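Local atomic coordinates of RNA-dependent RNA Polymerase (Bombyx mori cytoplasmic polyhedrosis virus, PDB entry 6TZ0), a protein that catalyses RNA-templated RNA synthesis in transcription and replication of a double-stranded RNA virus genome, making plus strands and then complementary minus strands. Residues Ile675-Gly679 against Asp680-Glu684; Phe527-Gly530 against Glu531-Trp535; Ser287-His290 against Phe291-Ser294. One frame throughout, in Å; residues are numbered along the deposited sequence.

Contact 1. Residues Ile675-Gly679 against Asp680-Glu684; sequences IKILG and DDIME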
loop_
_atom_site.group_PDB
_atom_site.type_symbol
_atom_site.label_atom_id
_atom_site.label_comp_id
_atom_site.label_asym_id
_atom_site.label_seq_id
_atom_site.Cartn_x
_atom_site.Cartn_y
_atom_site.Cartn_z
ATOM N N ILE A 675 24.534 2.914 -4.260
ATOM C CA ILE A 675 23.520 2.224 -3.477
ATOM C C ILE A 675 22.188 2.388 -4.192
ATOM O O ILE A 675 21.949 3.390 -4.870
ATOM C CB ILE A 675 23.416 2.717 -2.009
ATOM C CG1 ILE A 675 23.106 4.203 -1.936
ATOM C CG2 ILE A 675 24.673 2.413 -1.234
ATOM C CD1 ILE A 675 22.685 4.662 -0.570
ATOM N N LYS A 676 21.332 1.373 -4.076
ATOM C CA LYS A 676 19.968 1.426 -4.590
ATOM C C LYS A 676 19.010 0.970 -3.502
ATOM O O LYS A 676 19.222 -0.078 -2.887
ATOM C CB LYS A 676 19.801 0.567 -5.841
ATOM C CG LYS A 676 20.530 1.099 -7.047
ATOM C CD LYS A 676 19.911 2.403 -7.498
ATOM C CE LYS A 676 20.593 2.941 -8.737
ATOM N NZ LYS A 676 20.020 4.241 -9.163
ATOM N N ILE A 677 17.980 1.774 -3.240
ATOM C CA ILE A 677 17.053 1.552 -2.134
ATOM C C ILE A 677 15.625 1.707 -2.646
ATOM O O ILE A 677 15.334 2.629 -3.414
ATOM C CB ILE A 677 17.337 2.524 -0.961
ATOM C CG1 ILE A 677 18.704 2.244 -0.351
ATOM C CG2 ILE A 677 16.317 2.395 0.148
ATOM C CD1 ILE A 677 19.172 3.294 0.577
ATOM N N LEU A 678 14.734 0.786 -2.246
ATOM C CA LEU A 678 13.308 0.947 -2.515
ATOM C C LEU A 678 12.474 0.683 -1.256
ATOM O O LEU A 678 11.297 0.333 -1.346
ATOM C CB LEU A 678 12.884 0.046 -3.684
ATOM C CG LEU A 678 11.637 0.444 -4.487
ATOM C CD1 LEU A 678 11.891 1.783 -5.091
ATOM C CD2 LEU A 678 11.292 -0.542 -5.566
ATOM N N GLY A 679 13.056 0.843 -0.075
ATOM C CA GLY A 679 12.312 0.639 1.150
ATOM C C GLY A 679 12.432 -0.811 1.544
ATOM O O GLY A 679 11.930 -1.679 0.825
ATOM N N ASP A 680 13.155 -1.079 2.636
ATOM C CA ASP A 680 13.502 -2.378 3.217
ATOM C C ASP A 680 14.462 -3.184 2.328
ATOM O O ASP A 680 14.954 -4.231 2.761
ATOM C CB ASP A 680 12.258 -3.225 3.550
ATOM C CG ASP A 680 12.503 -4.227 4.662
ATOM O OD1 ASP A 680 13.587 -4.187 5.271
ATOM O OD2 ASP A 680 11.613 -5.062 4.917
ATOM N N ASP A 681 14.780 -2.715 1.121
ATOM C CA ASP A 681 15.754 -3.344 0.231
ATOM C C ASP A 681 16.898 -2.376 -0.004
ATOM O O ASP A 681 16.729 -1.374 -0.701
ATOM C CB ASP A 681 15.131 -3.740 -1.105
ATOM C CG ASP A 681 14.381 -5.037 -1.038
ATOM O OD1 ASP A 681 14.775 -5.916 -0.245
ATOM O OD2 ASP A 681 13.396 -5.188 -1.790
ATOM N N ILE A 682 18.062 -2.686 0.549
ATOM C CA ILE A 682 19.271 -1.903 0.340
ATOM C C ILE A 682 20.208 -2.752 -0.507
ATOM O O ILE A 682 20.299 -3.967 -0.309
ATOM C CB ILE A 682 19.944 -1.502 1.671
ATOM C CG1 ILE A 682 18.957 -0.860 2.639
ATOM C CG2 ILE A 682 21.085 -0.527 1.449
ATOM C CD1 ILE A 682 18.447 -1.803 3.712
ATOM N N MET A 683 20.884 -2.123 -1.464
ATOM C CA MET A 683 21.877 -2.801 -2.294
ATOM C C MET A 683 23.144 -1.955 -2.328
ATOM O O MET A 683 23.200 -0.960 -3.048
ATOM C CB MET A 683 21.342 -3.029 -3.696
ATOM C CG MET A 683 22.293 -3.781 -4.576
ATOM S SD MET A 683 21.677 -4.010 -6.240
ATOM C CE MET A 683 21.906 -2.375 -6.907
ATOM N N GLU A 684 24.163 -2.358 -1.583
ATOM C CA GLU A 684 25.411 -1.615 -1.489
ATOM C C GLU A 684 26.491 -2.275 -2.331
ATOM O O GLU A 684 26.652 -3.496 -2.308
ATOM C CB GLU A 684 25.872 -1.527 -0.038
ATOM C CG GLU A 684 24.951 -0.720 0.835
ATOM C CD GLU A 684 25.359 -0.758 2.282
ATOM O OE1 GLU A 684 26.253 -1.555 2.626
ATOM O OE2 GLU A 684 24.793 0.009 3.083
#
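Ile675, Lys676 and Ile677 face Glu684, Met683 and Ile682 across the tip of a beta hairpin, a local contact between the turn-proximal ends of strands 672-677 and 682-687 in the polymerase catalytic region. The two strand segments run nearly antiparallel, their axes approaching to 4.8 Å. Backbone bonds fix the register. Lys676 N donates to Met683 O over 3.2 Å, with 153° at the hydrogen, and Met683 N answers to Lys676 O over 3.0 Å with a more bent 132°. This hydrogen-bonded pair sits between two non-hydrogen-bonded ones, Ile675 with Glu684 and Ile677 with Ile682. Toward the turn, Leu678 N reaches Asp681 O in a weak bond of 3.3 Å.

Gly679 and Asp680 form the centre of the turn between Leu678 and Asp681; with Asp681 they are the Gly-Asp-Asp signature of motif C in RNA-dependent RNA polymerases. Both aspartates bind magnesium in this protein, although none is bound to this chain here. Gly679 and Asp680 both take positive phi, which turns the chain sharply. Asp680 then lies beside Val548 and Asp547 of strand 541-548, two further magnesium-site residues.

On one face of the hairpin the Lys676 and Met683 side chains lie side by side. Met683 starts extended and bends only at its last torsion (chi3 75°), which sets CE alongside the stem of the lysine, 3.7 Å from Lys676 CG. The lysine tip departs to a hydrogen bond with Asp515 O. The other face is aliphatic at its centre, where Ile677 CG1 flanks Ile682 CG2 at 4.1 Å. Beside them Ile675 CG2 meets the methylene CG of Glu684 at 3.8 Å, and helix 644-665 covers both pairs through Leu652 and Val656.

Contact 2. Residues Phe527-Gly530 against Glu531-Trp535; sequences FDIG and EMLYW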
loop_
_atom_site.group_PDB
_atom_site.type_symbol
_atom_site.label_atom_id
_atom_site.label_comp_id
_atom_site.label_asym_id
_atom_site.label_seq_id
_atom_site.Cartn_x
_atom_site.Cartn_y
_atom_site.Cartn_z
ATOM N N PHE A 527 16.488 -3.881 -18.695
ATOM C CA PHE A 527 17.001 -2.595 -18.238
ATOM C C PHE A 527 16.973 -2.464 -16.725
ATOM O O PHE A 527 17.665 -1.600 -16.182
ATOM C CB PHE A 527 16.216 -1.416 -18.816
ATOM C CG PHE A 527 16.425 -1.186 -20.281
ATOM C CD1 PHE A 527 17.655 -0.777 -20.758
ATOM C CD2 PHE A 527 15.359 -1.266 -21.165
ATOM C CE1 PHE A 527 17.845 -0.536 -22.102
ATOM C CE2 PHE A 527 15.535 -1.010 -22.512
ATOM C CZ PHE A 527 16.780 -0.650 -22.981
ATOM N N ASP A 528 16.176 -3.285 -16.042
ATOM C CA ASP A 528 16.041 -3.174 -14.596
ATOM C C ASP A 528 17.283 -3.671 -13.879
ATOM O O ASP A 528 17.591 -3.204 -12.779
ATOM C CB ASP A 528 14.831 -3.974 -14.133
ATOM C CG ASP A 528 13.537 -3.449 -14.699
ATOM O OD1 ASP A 528 13.444 -2.233 -14.957
ATOM O OD2 ASP A 528 12.609 -4.260 -14.899
ATOM N N ILE A 529 17.999 -4.610 -14.482
ATOM C CA ILE A 529 19.138 -5.266 -13.859
ATOM C C ILE A 529 20.453 -4.813 -14.484
ATOM O O ILE A 529 21.473 -5.468 -14.303
ATOM C CB ILE A 529 18.990 -6.793 -13.924
ATOM C CG1 ILE A 529 18.848 -7.249 -15.373
ATOM C CG2 ILE A 529 17.795 -7.235 -13.142
ATOM C CD1 ILE A 529 18.818 -8.739 -15.545
ATOM N N GLY A 530 20.441 -3.696 -15.213
ATOM C CA GLY A 530 21.618 -3.288 -15.961
ATOM C C GLY A 530 22.764 -2.810 -15.097
ATOM O O GLY A 530 23.930 -3.042 -15.427
ATOM N N GLU A 531 22.459 -2.154 -13.979
ATOM C CA GLU A 531 23.522 -1.701 -13.092
ATOM C C GLU A 531 24.156 -2.866 -12.350
ATOM O O GLU A 531 25.365 -2.860 -12.104
ATOM C CB GLU A 531 22.994 -0.659 -12.108
ATOM C CG GLU A 531 22.482 0.604 -12.780
ATOM C CD GLU A 531 23.556 1.362 -13.551
ATOM O OE1 GLU A 531 24.737 1.342 -13.141
ATOM O OE2 GLU A 531 23.212 1.984 -14.578
ATOM N N MET A 532 23.368 -3.881 -12.001
ATOM C CA MET A 532 23.940 -5.068 -11.375
ATOM C C MET A 532 24.759 -5.873 -12.374
ATOM O O MET A 532 25.818 -6.409 -12.031
ATOM C CB MET A 532 22.838 -5.934 -10.781
ATOM C CG MET A 532 22.146 -5.312 -9.607
ATOM S SD MET A 532 20.912 -6.392 -8.860
ATOM C CE MET A 532 19.591 -6.241 -10.042
ATOM N N LEU A 533 24.272 -5.969 -13.609
ATOM C CA LEU A 533 25.022 -6.601 -14.688
ATOM C C LEU A 533 26.331 -5.879 -14.977
ATOM O O LEU A 533 27.330 -6.526 -15.299
ATOM C CB LEU A 533 24.137 -6.663 -15.930
ATOM C CG LEU A 533 23.345 -7.926 -16.271
ATOM C CD1 LEU A 533 22.555 -8.479 -15.134
ATOM C CD2 LEU A 533 22.365 -7.496 -17.333
ATOM N N TYR A 534 26.359 -4.553 -14.831
ATOM C CA TYR A 534 27.617 -3.829 -14.983
ATOM C C TYR A 534 28.537 -4.048 -13.788
ATOM O O TYR A 534 29.703 -4.418 -13.956
ATOM C CB TYR A 534 27.358 -2.340 -15.188
ATOM C CG TYR A 534 28.634 -1.546 -15.281
ATOM C CD1 TYR A 534 29.456 -1.657 -16.389
ATOM C CD2 TYR A 534 29.023 -0.693 -14.259
ATOM C CE1 TYR A 534 30.621 -0.952 -16.481
ATOM C CE2 TYR A 534 30.197 0.019 -14.342
ATOM C CZ TYR A 534 30.989 -0.115 -15.458
ATOM O OH TYR A 534 32.157 0.595 -15.560
ATOM N N TRP A 535 28.039 -3.830 -12.575
ATOM C CA TRP A 535 28.907 -3.883 -11.407
ATOM C C TRP A 535 29.266 -5.291 -10.968
ATOM O O TRP A 535 30.064 -5.438 -10.040
ATOM C CB TRP A 535 28.284 -3.152 -10.219
ATOM C CG TRP A 535 28.339 -1.677 -10.328
ATOM C CD1 TRP A 535 27.313 -0.841 -10.621
ATOM C CD2 TRP A 535 29.496 -0.857 -10.172
ATOM N NE1 TRP A 535 27.753 0.458 -10.641
ATOM C CE2 TRP A 535 29.095 0.472 -10.372
ATOM C CE3 TRP A 535 30.837 -1.120 -9.883
ATOM C CZ2 TRP A 535 29.981 1.537 -10.289
ATOM C CZ3 TRP A 535 31.711 -0.065 -9.799
ATOM C CH2 TRP A 535 31.283 1.247 -10.001
#
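Tyr534, whose CB lies 3.5 Å from Gly530 O across the contact, sets its ring atom CD2 over one face of the Trp535 indole, 3.9 Å above the plane and displaced toward the rim. Its CG lies opposite the backbone N (chi1 177°), which directs the tyrosine ring away from Gly530. The indole itself packs against Ile685 and Gln687 of strand 682-687.

The backbone evidence is that of a first helical turn. Leu533 N donates to Ile529 O at 2.9 Å and 162°, and Tyr534 N donates to Gly530 O at the same length but a more bent 144°. Both bonds have the i to i+4 spacing, and Trp535 N to Glu531 O, at 2.9 Å, continues the series. Ile529 thus stands at the N-cap of helix 530-535, which leads into strand 541-548, the strand that carries the magnesium-binding Asp547. As an isoleucine it offers no polar side-chain atom to the helix end; its side-chain contribution there is apolar, its polar one being the backbone O.

The two arms of that isoleucine divide the work. Its CG1 lies between the backbone N and carbonyl carbon and carries CD1 toward Leu533, 3.8 Å from Leu533 CD1, the two side chains meeting at a slant. The CG2 branch instead touches the terminal methyl of Met532, with CG2 to CE at 3.7 Å; here the side chains cross at about a right angle, and the bend at the last torsion of Met532 brings CE to the branch. Strand 725-727 packs on this cluster, Val727 touching Met532 and Leu533, and Gln725 touching Ile529. Before the cap, the Asp528 carboxylate accepts from the backbone N atoms of Ala523 and Gly524.

Contact 3. Residues Ser287-His290 against Phe291-Ser294; sequences SEPH and FVSS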
loop_
_atom_site.group_PDB
_atom_site.type_symbol
_atom_site.label_atom_id
_atom_site.label_comp_id
_atom_site.label_asym_id
_atom_site.label_seq_id
_atom_site.Cartn_x
_atom_site.Cartn_y
_atom_site.Cartn_z
ATOM N N SER A 287 36.379 -17.729 -5.643
ATOM C CA SER A 287 36.631 -17.903 -4.224
ATOM C C SER A 287 36.210 -16.651 -3.466
ATOM O O SER A 287 36.186 -15.553 -4.023
ATOM C CB SER A 287 38.104 -18.203 -3.985
ATOM O OG SER A 287 38.908 -17.109 -4.378
ATOM N N GLU A 288 35.880 -16.816 -2.198
ATOM C CA GLU A 288 35.312 -15.763 -1.376
ATOM C C GLU A 288 36.327 -15.267 -0.355
ATOM O O GLU A 288 37.281 -15.977 -0.024
ATOM C CB GLU A 288 34.058 -16.285 -0.663
ATOM C CG GLU A 288 32.935 -16.694 -1.599
ATOM C CD GLU A 288 32.339 -15.537 -2.368
ATOM O OE1 GLU A 288 32.295 -14.414 -1.828
ATOM O OE2 GLU A 288 31.911 -15.749 -3.518
ATOM N N PRO A 289 36.171 -14.043 0.152
ATOM C CA PRO A 289 37.062 -13.560 1.213
ATOM C C PRO A 289 36.823 -14.292 2.525
ATOM O O PRO A 289 35.859 -15.039 2.690
ATOM C CB PRO A 289 36.703 -12.080 1.331
ATOM C CG PRO A 289 36.106 -11.732 0.031
ATOM C CD PRO A 289 35.365 -12.942 -0.408
ATOM N N HIS A 290 37.719 -14.048 3.481
ATOM C CA HIS A 290 37.766 -14.876 4.682
ATOM C C HIS A 290 36.624 -14.583 5.642
ATOM O O HIS A 290 36.248 -15.455 6.431
ATOM C CB HIS A 290 39.106 -14.693 5.394
ATOM C CG HIS A 290 39.321 -13.317 5.936
ATOM N ND1 HIS A 290 38.911 -12.944 7.197
ATOM C CD2 HIS A 290 39.893 -12.221 5.387
ATOM C CE1 HIS A 290 39.225 -11.677 7.402
ATOM N NE2 HIS A 290 39.821 -11.215 6.319
ATOM N N PHE A 291 36.064 -13.377 5.601
ATOM C CA PHE A 291 34.906 -13.063 6.425
ATOM C C PHE A 291 33.617 -13.649 5.866
ATOM O O PHE A 291 32.608 -13.692 6.576
ATOM C CB PHE A 291 34.784 -11.546 6.611
ATOM C CG PHE A 291 34.851 -10.753 5.332
ATOM C CD1 PHE A 291 33.714 -10.514 4.577
ATOM C CD2 PHE A 291 36.057 -10.231 4.893
ATOM C CE1 PHE A 291 33.786 -9.784 3.403
ATOM C CE2 PHE A 291 36.129 -9.496 3.732
ATOM C CZ PHE A 291 34.994 -9.274 2.985
ATOM N N VAL A 292 33.633 -14.099 4.614
ATOM C CA VAL A 292 32.509 -14.836 4.057
ATOM C C VAL A 292 32.634 -16.318 4.380
ATOM O O VAL A 292 31.649 -16.980 4.722
ATOM C CB VAL A 292 32.434 -14.576 2.543
ATOM C CG1 VAL A 292 31.387 -15.433 1.891
ATOM C CG2 VAL A 292 32.146 -13.119 2.289
ATOM N N SER A 293 33.855 -16.852 4.327
ATOM C CA SER A 293 34.097 -18.258 4.628
ATOM C C SER A 293 33.951 -18.595 6.106
ATOM O O SER A 293 33.951 -19.780 6.450
ATOM C CB SER A 293 35.491 -18.657 4.146
ATOM O OG SER A 293 35.575 -18.593 2.737
ATOM N N SER A 294 33.843 -17.599 6.984
ATOM C CA SER A 294 33.572 -17.873 8.387
ATOM C C SER A 294 32.097 -18.160 8.634
ATOM O O SER A 294 31.758 -18.845 9.605
ATOM C CB SER A 294 34.035 -16.700 9.244
ATOM O OG SER A 294 33.290 -15.537 8.943
#
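Pro289 O is gripped by two backbone donors, Val292 N at 3.1 Å and Ser293 N at 3.2 Å. The two approach differently: Ser293 N lies in the carbonyl plane and makes the straighter bond, 155° at its hydrogen, whereas Val292 N comes from 56° above that plane. One residue further on, Ser294 N to His290 O is a weak bond. The Ser294 hydroxyl turns back as well, OG donating to Phe291 O at 3.1 Å.

On the turn's side-chain surface Phe291 lies between Pro289 and His290. Pro289 CB rests over one face of the Phe291 ring, 3.9 Å from its centroid, a CH-pi contact. The edge of Phe291 in turn points at the face of His290 in a T-shaped pair, with centroids 5.5 Å apart and planes at 79°. In both ring residues CG lies between the backbone N and carbonyl carbon. Phe291 also stacks with His694.

Farther round, Glu288 CB touches Val292 CG1 at 3.8 Å, and Glu288 OE1 accepts from Gln717 N. Phe291, through His694, and Glu288, through Gln717, tie this turn and the residue before its proline to the polymerase region. Because Pro289 O accepts at both i+3 and i+4 and the next i+4 bond is weak, the turn is intermediate between 3-10 and alpha and weakly bonded.

Overall arrangement
Contacts 1 and 2 are neighbours in the catalytic region: their centres are 14 Å apart and they touch through the two methionines, Met683 SD to Met532 SD at 3.6 Å. Met532 also reaches Ile720 and Leu722, which pack on Met683 as well, so helix 530-535 and the motif C hairpin share one apolar layer. Contact 1 supplies Asp680 and Asp681 of the metal site, to which Asp547 and Val548 also belong, while the Met532 side chain of contact 2 stays about 10 Å from that of Asp681, outside the metal site. Contact 3 stands apart in the N-terminal region, its centre 23 Å from that of contact 1 and 24 Å from that of contact 2, with no touch.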